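Side-chain contacts in histidine triad (HIT) protein (PDB 4EGU), which binds guanosine monophosphate and zinc and, as a member of the histidine triad family, probably acts on nucleotide substrates, though its precise function is unknown: residues A[68-73]-A[82-87]; A[50-55]-A[61-66]. All blocks are in the same frame, centred on the assembly; numbering follows the deposited sequence.

Contact 1: A[68-73]-A[82-87]; sequences VVINKI and TGFRVI
The carboxamide oxygen of Asn71 comes to the rim of the Phe84 ring, with OD1 lying 3.6 Å from Phe84 CZ. OD1 meets the ring at its edge, near its plane, and the amide is turned nearly at right angles to the ring (83°). The other end of the same amide is occupied as well: ND2 donates to the backbone O of Leu52 in the second subunit, consistent with the amide being oriented with OD1 toward the ring. Phe84 CG is tucked between its own backbone N and carbonyl carbon (chi1 58°), and from there the ring extends to the helix.

The rest of the contact is aliphatic. The CG2 methyl of Ile70 approaches the ring obliquely, CG2 being 3.7 Å from Phe84 CE2, while the end of the longer CG1-CD1 arm meets Val86 tip to tip, with Ile70 CD1 3.9 Å from Val86 CG1. Val86 CG2 closes the group: it lies 4.1 Å from Ile70 CG2 and in the plane of the Phe84 ring, at its edge. Helix 68-73 and strand 84-87 run nearly antiparallel (156°), their axes coming within 11.1 Å at the closest, a gap spanned by these side chains. Behind them Ile105 and Val43 of the sheet pack on Ile70, and Ala107 packs on Phe84.

In chemical terms, hydrophobic packing seats the helix on the sheet, and the partly positive ring edge probably makes Phe84 a mildly favourable neighbour for a buried amide oxygen whose nitrogen is committed to the dimer interface.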
ATOM      1  N   VAL A  68      -2.590  -4.329  -9.860  1.00  7.95           N
ATOM      2  CA  VAL A  68      -2.573  -4.313 -11.318  1.00  8.18           C
ATOM      3  C   VAL A  68      -3.304  -3.056 -11.829  1.00  7.99           C
ATOM      4  O   VAL A  68      -2.823  -2.383 -12.742  1.00  8.40           O
ATOM      5  CB  VAL A  68      -3.186  -5.602 -11.898  1.00  9.33           C
ATOM      6  CG1 VAL A  68      -3.402  -5.454 -13.409  1.00 11.09           C
ATOM      7  CG2 VAL A  68      -2.286  -6.784 -11.577  1.00 10.83           C
ATOM      8  N   VAL A  69      -4.457  -2.750 -11.234  1.00  7.99           N
ATOM      9  CA  VAL A  69      -5.218  -1.562 -11.611  1.00  8.07           C
ATOM     10  C   VAL A  69      -4.402  -0.282 -11.380  1.00  7.43           C
ATOM     11  O   VAL A  69      -4.380   0.589 -12.249  1.00  8.01           O
ATOM     12  CB  VAL A  69      -6.570  -1.547 -10.887  1.00  8.91           C
ATOM     13  CG1 VAL A  69      -7.281  -0.207 -11.059  1.00  9.43           C
ATOM     14  CG2 VAL A  69      -7.430  -2.711 -11.376  1.00  9.97           C
ATOM     15  N   ILE A  70      -3.746  -0.181 -10.226  1.00  7.49           N
ATOM     16  CA  ILE A  70      -2.915   0.986  -9.951  1.00  7.45           C
ATOM     17  C   ILE A  70      -1.875   1.162 -11.060  1.00  7.45           C
ATOM     18  O   ILE A  70      -1.701   2.264 -11.582  1.00  7.83           O
ATOM     19  CB  ILE A  70      -2.246   0.842  -8.565  1.00  7.80           C
ATOM     20  CG1 ILE A  70      -3.292   0.970  -7.458  1.00  7.98           C
ATOM     21  CG2 ILE A  70      -1.111   1.854  -8.402  1.00  8.38           C
ATOM     22  CD1 ILE A  70      -2.796   0.589  -6.074  1.00  9.34           C
ATOM     23  N   ASN A  71      -1.170   0.091 -11.398  1.00  7.53           N
ATOM     24  CA  ASN A  71      -0.131   0.187 -12.412  1.00  7.74           C
ATOM     25  C   ASN A  71      -0.727   0.527 -13.794  1.00  7.94           C
ATOM     26  O   ASN A  71      -0.113   1.276 -14.557  1.00  8.54           O
ATOM     27  CB  ASN A  71       0.706  -1.075 -12.494  1.00  8.25           C
ATOM     28  CG  ASN A  71       1.797  -1.121 -11.456  1.00  8.56           C
ATOM     29  OD1 ASN A  71       1.945  -0.224 -10.613  1.00 10.02           O
ATOM     30  ND2 ASN A  71       2.599  -2.170 -11.529  1.00 10.36           N
ATOM     31  N   LYS A  72      -1.909  -0.004 -14.108  1.00  7.75           N
ATOM     32  CA  LYS A  72      -2.552   0.318 -15.383  1.00  8.53           C
ATOM     33  C   LYS A  72      -2.880   1.801 -15.464  1.00  8.44           C
ATOM     34  O   LYS A  72      -2.716   2.416 -16.526  1.00  9.30           O
ATOM     35  CB  LYS A  72      -3.823  -0.516 -15.564  1.00  8.85           C
ATOM     36  CG  LYS A  72      -3.545  -1.954 -15.968  1.00  9.67           C
ATOM     37  CD  LYS A  72      -4.808  -2.768 -16.149  1.00 10.47           C
ATOM     38  CE  LYS A  72      -4.561  -4.053 -16.922  1.00 12.26           C
ATOM     39  NZ  LYS A  72      -4.083  -3.785 -18.286  1.00 11.15           N
ATOM     40  N   ILE A  73      -3.381   2.374 -14.372  1.00  8.52           N
ATOM     41  CA  ILE A  73      -3.699   3.788 -14.335  1.00  9.09           C
ATOM     42  C   ILE A  73      -2.414   4.605 -14.469  1.00  9.03           C
ATOM     43  O   ILE A  73      -2.354   5.562 -15.246  1.00 10.19           O
ATOM     44  CB  ILE A  73      -4.476   4.140 -13.052  1.00  9.19           C
ATOM     45  CG1 ILE A  73      -5.841   3.454 -13.002  1.00  9.32           C
ATOM     46  CG2 ILE A  73      -4.635   5.650 -12.904  1.00 11.10           C
ATOM     47  CD1 ILE A  73      -6.476   3.483 -11.618  1.00 10.26           C
ATOM     48  N   THR A  82       7.189   9.135 -13.621  1.00 10.09           N
ATOM     49  CA  THR A  82       7.507  10.187 -12.673  1.00 10.32           C
ATOM     50  C   THR A  82       7.455   9.709 -11.223  1.00  9.64           C
ATOM     51  O   THR A  82       8.203  10.233 -10.394  1.00 11.01           O
ATOM     52  CB  THR A  82       6.609  11.431 -12.886  1.00 10.83           C
ATOM     53  OG1 THR A  82       5.238  11.014 -12.907  1.00 11.01           O
ATOM     54  CG2 THR A  82       6.941  12.111 -14.177  1.00 12.34           C
ATOM     55  N   GLY A  83       6.586   8.744 -10.921  1.00  9.32           N
ATOM     56  CA  GLY A  83       6.509   8.139  -9.601  1.00  9.38           C
ATOM     57  C   GLY A  83       5.159   8.389  -8.937  1.00  8.83           C
ATOM     58  O   GLY A  83       4.370   9.249  -9.335  1.00  9.73           O
ATOM     59  N   PHE A  84       4.906   7.631  -7.873  1.00  8.19           N
ATOM     60  CA  PHE A  84       3.626   7.711  -7.190  1.00  7.97           C
ATOM     61  C   PHE A  84       3.744   7.019  -5.836  1.00  7.60           C
ATOM     62  O   PHE A  84       4.707   6.306  -5.589  1.00  8.37           O
ATOM     63  CB  PHE A  84       2.487   7.102  -8.040  1.00  8.44           C
ATOM     64  CG  PHE A  84       2.679   5.667  -8.445  1.00  8.28           C
ATOM     65  CD1 PHE A  84       3.392   5.327  -9.582  1.00  8.76           C
ATOM     66  CD2 PHE A  84       2.093   4.650  -7.706  1.00  8.88           C
ATOM     67  CE1 PHE A  84       3.521   4.014  -9.978  1.00  9.52           C
ATOM     68  CE2 PHE A  84       2.218   3.327  -8.095  1.00  9.44           C
ATOM     69  CZ  PHE A  84       2.934   3.007  -9.233  1.00  9.53           C
ATOM     70  N   ARG A  85       2.746   7.226  -4.989  1.00  7.72           N
ATOM     71  CA  ARG A  85       2.688   6.580  -3.686  1.00  7.19           C
ATOM     72  C   ARG A  85       1.333   5.891  -3.547  1.00  7.10           C
ATOM     73  O   ARG A  85       0.303   6.410  -3.994  1.00  8.35           O
ATOM     74  CB  ARG A  85       2.871   7.628  -2.572  1.00  7.83           C
ATOM     75  CG  ARG A  85       2.994   7.042  -1.180  1.00  8.42           C
ATOM     76  CD  ARG A  85       3.324   8.114  -0.160  1.00  9.41           C
ATOM     77  NE  ARG A  85       4.622   8.694  -0.442  1.00  9.82           N
ATOM     78  CZ  ARG A  85       5.011   9.915  -0.081  1.00 10.40           C
ATOM     79  NH1 ARG A  85       4.206  10.696   0.620  1.00 12.18           N
ATOM     80  NH2 ARG A  85       6.176  10.354  -0.477  1.00 11.58           N
ATOM     81  N   VAL A  86       1.378   4.718  -2.922  1.00  6.85           N
ATOM     82  CA  VAL A  86       0.184   3.916  -2.644  1.00  7.09           C
ATOM     83  C   VAL A  86       0.034   3.824  -1.119  1.00  6.98           C
ATOM     84  O   VAL A  86       0.984   3.477  -0.429  1.00  7.56           O
ATOM     85  CB  VAL A  86       0.333   2.525  -3.246  1.00  7.79           C
ATOM     86  CG1 VAL A  86      -0.852   1.630  -2.890  1.00  8.97           C
ATOM     87  CG2 VAL A  86       0.539   2.599  -4.753  1.00  8.75           C
ATOM     88  N   ILE A  87      -1.155   4.130  -0.612  1.00  7.01           N
ATOM     89  CA  ILE A  87      -1.413   4.144   0.821  1.00  7.30           C
ATOM     90  C   ILE A  87      -2.705   3.383   1.133  1.00  7.16           C
ATOM     91  O   ILE A  87      -3.749   3.610   0.513  1.00  7.99           O
ATOM     92  CB  ILE A  87      -1.527   5.576   1.375  1.00  8.16           C
ATOM     93  CG1 ILE A  87      -0.328   6.438   0.964  1.00  8.84           C
ATOM     94  CG2 ILE A  87      -1.659   5.513   2.906  1.00 10.07           C
ATOM     95  CD1 ILE A  87      -0.639   7.353  -0.187  1.00 10.98           C
TER

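Contact 2: A[50-55]-A[61-66]; sequences DSLIDI and DIVSHI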
ATOM      1  N   ASP A  50     -14.471  -4.222   5.516  1.00 10.72           N
ATOM      2  CA  ASP A  50     -14.366  -3.060   6.371  1.00 11.24           C
ATOM      3  C   ASP A  50     -12.955  -2.437   6.327  1.00 10.38           C
ATOM      4  O   ASP A  50     -12.806  -1.237   6.481  1.00 11.51           O
ATOM      5  CB  ASP A  50     -14.675  -3.407   7.838  1.00 14.18           C
ATOM      6  CG  ASP A  50     -16.120  -3.791   8.107  1.00 17.70           C
ATOM      7  OD1 ASP A  50     -17.010  -3.514   7.296  1.00 18.39           O
ATOM      8  OD2 ASP A  50     -16.363  -4.365   9.195  1.00 20.82           O
ATOM      9  N   SER A  51     -11.930  -3.275   6.164  1.00 10.51           N
ATOM     10  CA  SER A  51     -10.527  -2.858   6.232  1.00  9.52           C
ATOM     11  C   SER A  51      -9.655  -4.023   5.800  1.00  9.31           C
ATOM     12  O   SER A  51     -10.128  -5.143   5.638  1.00  9.94           O
ATOM     13  CB  SER A  51     -10.127  -2.458   7.654  1.00 10.89           C
ATOM     14  OG  SER A  51      -9.949  -3.591   8.477  1.00 12.03           O
ATOM     15  N   LEU A  52      -8.357  -3.760   5.672  1.00  9.24           N
ATOM     16  CA  LEU A  52      -7.399  -4.779   5.288  1.00  9.34           C
ATOM     17  C   LEU A  52      -7.422  -6.005   6.208  1.00  9.34           C
ATOM     18  O   LEU A  52      -7.295  -7.140   5.751  1.00 10.03           O
ATOM     19  CB  LEU A  52      -5.997  -4.147   5.239  1.00  9.79           C
ATOM     20  CG  LEU A  52      -4.849  -5.078   4.933  1.00 10.44           C
ATOM     21  CD1 LEU A  52      -4.996  -5.756   3.602  1.00 11.87           C
ATOM     22  CD2 LEU A  52      -3.554  -4.283   4.991  1.00 12.14           C
ATOM     23  N   ILE A  53      -7.566  -5.789   7.513  1.00 10.12           N
ATOM     24  CA  ILE A  53      -7.551  -6.929   8.436  1.00 11.66           C
ATOM     25  C   ILE A  53      -8.793  -7.794   8.343  1.00 11.29           C
ATOM     26  O   ILE A  53      -8.801  -8.895   8.905  1.00 13.46           O
ATOM     27  CB  ILE A  53      -7.288  -6.535   9.898  1.00 12.59           C
ATOM     28  CG1 ILE A  53      -8.403  -5.672  10.482  1.00 13.42           C
ATOM     29  CG2 ILE A  53      -5.970  -5.877  10.014  1.00 14.52           C
ATOM     30  CD1 ILE A  53      -8.220  -5.440  11.991  1.00 15.57           C
ATOM     31  N   ASP A  54      -9.824  -7.323   7.659  1.00 11.16           N
ATOM     32  CA  ASP A  54     -11.050  -8.075   7.485  1.00 11.99           C
ATOM     33  C   ASP A  54     -11.052  -8.909   6.203  1.00 13.19           C
ATOM     34  O   ASP A  54     -12.012  -9.615   5.943  1.00 15.49           O
ATOM     35  CB  ASP A  54     -12.218  -7.116   7.579  1.00 13.63           C
ATOM     36  CG  ASP A  54     -12.284  -6.465   8.963  1.00 15.28           C
ATOM     37  OD1 ASP A  54     -12.472  -7.200   9.951  1.00 19.72           O
ATOM     38  OD2 ASP A  54     -12.124  -5.225   9.069  1.00 15.45           O
ATOM     39  N   ILE A  55      -9.963  -8.867   5.445  1.00 12.04           N
ATOM     40  CA  ILE A  55      -9.865  -9.710   4.256  1.00 12.11           C
ATOM     41  C   ILE A  55      -9.256 -11.057   4.676  1.00 11.53           C
ATOM     42  O   ILE A  55      -8.130 -11.083   5.151  1.00 12.38           O
ATOM     43  CB  ILE A  55      -8.975  -9.085   3.174  1.00 11.41           C
ATOM     44  CG1 ILE A  55      -9.405  -7.675   2.785  1.00 11.87           C
ATOM     45  CG2 ILE A  55      -8.991  -9.985   1.942  1.00 11.66           C
ATOM     46  CD1 ILE A  55      -8.398  -7.049   1.880  1.00 12.25           C
ATOM     47  N   ASP A  61      -6.138 -11.974  -2.924  1.00 10.93           N
ATOM     48  CA  ASP A  61      -5.941 -11.670  -4.322  0.50 10.64           C
ATOM     49  C   ASP A  61      -6.650 -10.385  -4.754  1.00 10.37           C
ATOM     50  O   ASP A  61      -6.257  -9.792  -5.754  1.00 11.31           O
ATOM     51  CB  ASP A  61      -6.331 -12.847  -5.231  0.50 11.74           C
ATOM     52  CG  ASP A  61      -7.748 -13.374  -4.987  0.50 12.87           C
ATOM     53  OD1 ASP A  61      -8.506 -12.836  -4.151  0.50 14.96           O
ATOM     54  OD2 ASP A  61      -8.105 -14.365  -5.659  0.50 15.37           O
ATOM     55  N   ILE A  62      -7.665  -9.921  -4.017  1.00  9.98           N
ATOM     56  CA  ILE A  62      -8.259  -8.638  -4.381  1.00  9.84           C
ATOM     57  C   ILE A  62      -7.206  -7.535  -4.303  1.00  9.17           C
ATOM     58  O   ILE A  62      -7.241  -6.575  -5.081  1.00  9.62           O
ATOM     59  CB  ILE A  62      -9.514  -8.327  -3.536  1.00 11.71           C
ATOM     60  CG1 ILE A  62     -10.237  -7.085  -4.069  1.00 13.29           C
ATOM     61  CG2 ILE A  62      -9.183  -8.148  -2.074  1.00 11.40           C
ATOM     62  CD1 ILE A  62     -10.699  -7.167  -5.515  1.00 14.89           C
ATOM     63  N   VAL A  63      -6.263  -7.652  -3.368  1.00  9.24           N
ATOM     64  CA  VAL A  63      -5.197  -6.653  -3.244  1.00  9.06           C
ATOM     65  C   VAL A  63      -4.245  -6.716  -4.454  1.00  8.52           C
ATOM     66  O   VAL A  63      -3.803  -5.671  -4.944  1.00  8.66           O
ATOM     67  CB  VAL A  63      -4.464  -6.792  -1.896  1.00 10.39           C
ATOM     68  CG1 VAL A  63      -3.294  -5.825  -1.809  1.00 11.58           C
ATOM     69  CG2 VAL A  63      -5.441  -6.544  -0.751  1.00 12.78           C
ATOM     70  N   SER A  64      -3.925  -7.901  -4.956  1.00  8.68           N
ATOM     71  CA  SER A  64      -3.106  -7.989  -6.150  1.00  9.55           C
ATOM     72  C   SER A  64      -3.844  -7.371  -7.352  1.00  8.71           C
ATOM     73  O   SER A  64      -3.232  -6.640  -8.130  1.00  9.01           O
ATOM     74  CB  SER A  64      -2.620  -9.397  -6.414  1.00 12.57           C
ATOM     75  OG  SER A  64      -3.668 -10.259  -6.573  1.00 19.45           O
ATOM     76  N   HIS A  65      -5.145  -7.637  -7.470  1.00  9.46           N
ATOM     77  CA  HIS A  65      -5.873  -7.053  -8.574  1.00 10.08           C
ATOM     78  C   HIS A  65      -5.899  -5.518  -8.466  1.00  9.25           C
ATOM     79  O   HIS A  65      -5.710  -4.832  -9.480  1.00  9.15           O
ATOM     80  CB  HIS A  65      -7.275  -7.621  -8.697  1.00 11.26           C
ATOM     81  CG  HIS A  65      -7.946  -7.175  -9.954  1.00 12.22           C
ATOM     82  ND1 HIS A  65      -7.429  -7.401 -11.216  1.00 14.23           N
ATOM     83  CD2 HIS A  65      -9.067  -6.447 -10.136  1.00 12.32           C
ATOM     84  CE1 HIS A  65      -8.235  -6.867 -12.118  1.00 14.60           C
ATOM     85  NE2 HIS A  65      -9.244  -6.291 -11.486  1.00 13.01           N
ATOM     86  N   ILE A  66      -6.102  -4.998  -7.262  1.00  8.42           N
ATOM     87  CA  ILE A  66      -6.029  -3.569  -7.058  1.00  8.35           C
ATOM     88  C   ILE A  66      -4.689  -3.007  -7.526  1.00  7.72           C
ATOM     89  O   ILE A  66      -4.642  -1.931  -8.115  1.00  8.04           O
ATOM     90  CB  ILE A  66      -6.331  -3.244  -5.589  1.00  8.79           C
ATOM     91  CG1 ILE A  66      -7.843  -3.384  -5.328  1.00 10.44           C
ATOM     92  CG2 ILE A  66      -5.802  -1.880  -5.177  1.00  9.28           C
ATOM     93  CD1 ILE A  66      -8.224  -3.323  -3.843  1.00 13.84           C
TER
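Ile55 carries this contact with a single methyl, its CD1, which rests against two neighbouring side chains near the N-terminal end of helix 61-77. It lies 4.0 Å from Val63 CG2, where the two side chains meet at a slant, and 4.2 Å from Ile62 CG2, where they cross at about a right angle. Leu52 adds a looser touch, its CD1 being 4.4 Å from Val63 CG2, so that one valine methyl serves both residues of the loop.

Ile62 divides its branches. With CG1 anti to the backbone N (chi1 -172°), the longer arm leads away from Ile55 and the short CG2 methyl is left to meet it; Val27 is among the residues that receive this side chain.

The next shell is what shapes the two backbones. A short 3-10 turn brings Leu52 and Ile55 to the same side of the loop: Asp54 N bonds to Ser51 O at 3.0 Å, and Ile55 N to Leu52 O at 3.2 Å. Ser51 braces the turn, its OG donating to Asp54 OD2 at 2.8 Å from above the carboxylate plane, 42° out of it, and weakly accepting Ile53 N. Across the contact, the helix is held by its regular bonds, such as Ile66 N to Ile62 O, 2.9 Å. At the start of the segment, Asp50 OD1 bonds to NE2 of the zinc ligand His48, so the loop starts beside the metal site.

Around this pairing, Tyr103 of strand 103-107 packs on both Leu52 and Val63, and Leu101 lies against Ile55. His67 of the second subunit touches Leu52 and Val63, placing the join between loop and helix 61-77 against both the sheet and the dimer interface.

In the fold
Both contacts are buried, and both rely on helix 61-77, which they use at places about two turns apart: contact 2 joins the region near its N-terminal end to the preceding loop, and contact 1 joins its middle to the strand that follows. Their centres lie 16 Å apart. Contact 2 is wholly aliphatic across its segments, with polar bonds reserved for shaping the loop near the zinc site. Contact 1 brings in an aromatic ring and an amide, on the strand that is outermost within the chain and pairs with one of the second subunit. The interface couples them: the polar end of contact 1 reaches the loop of contact 2 in the other subunit.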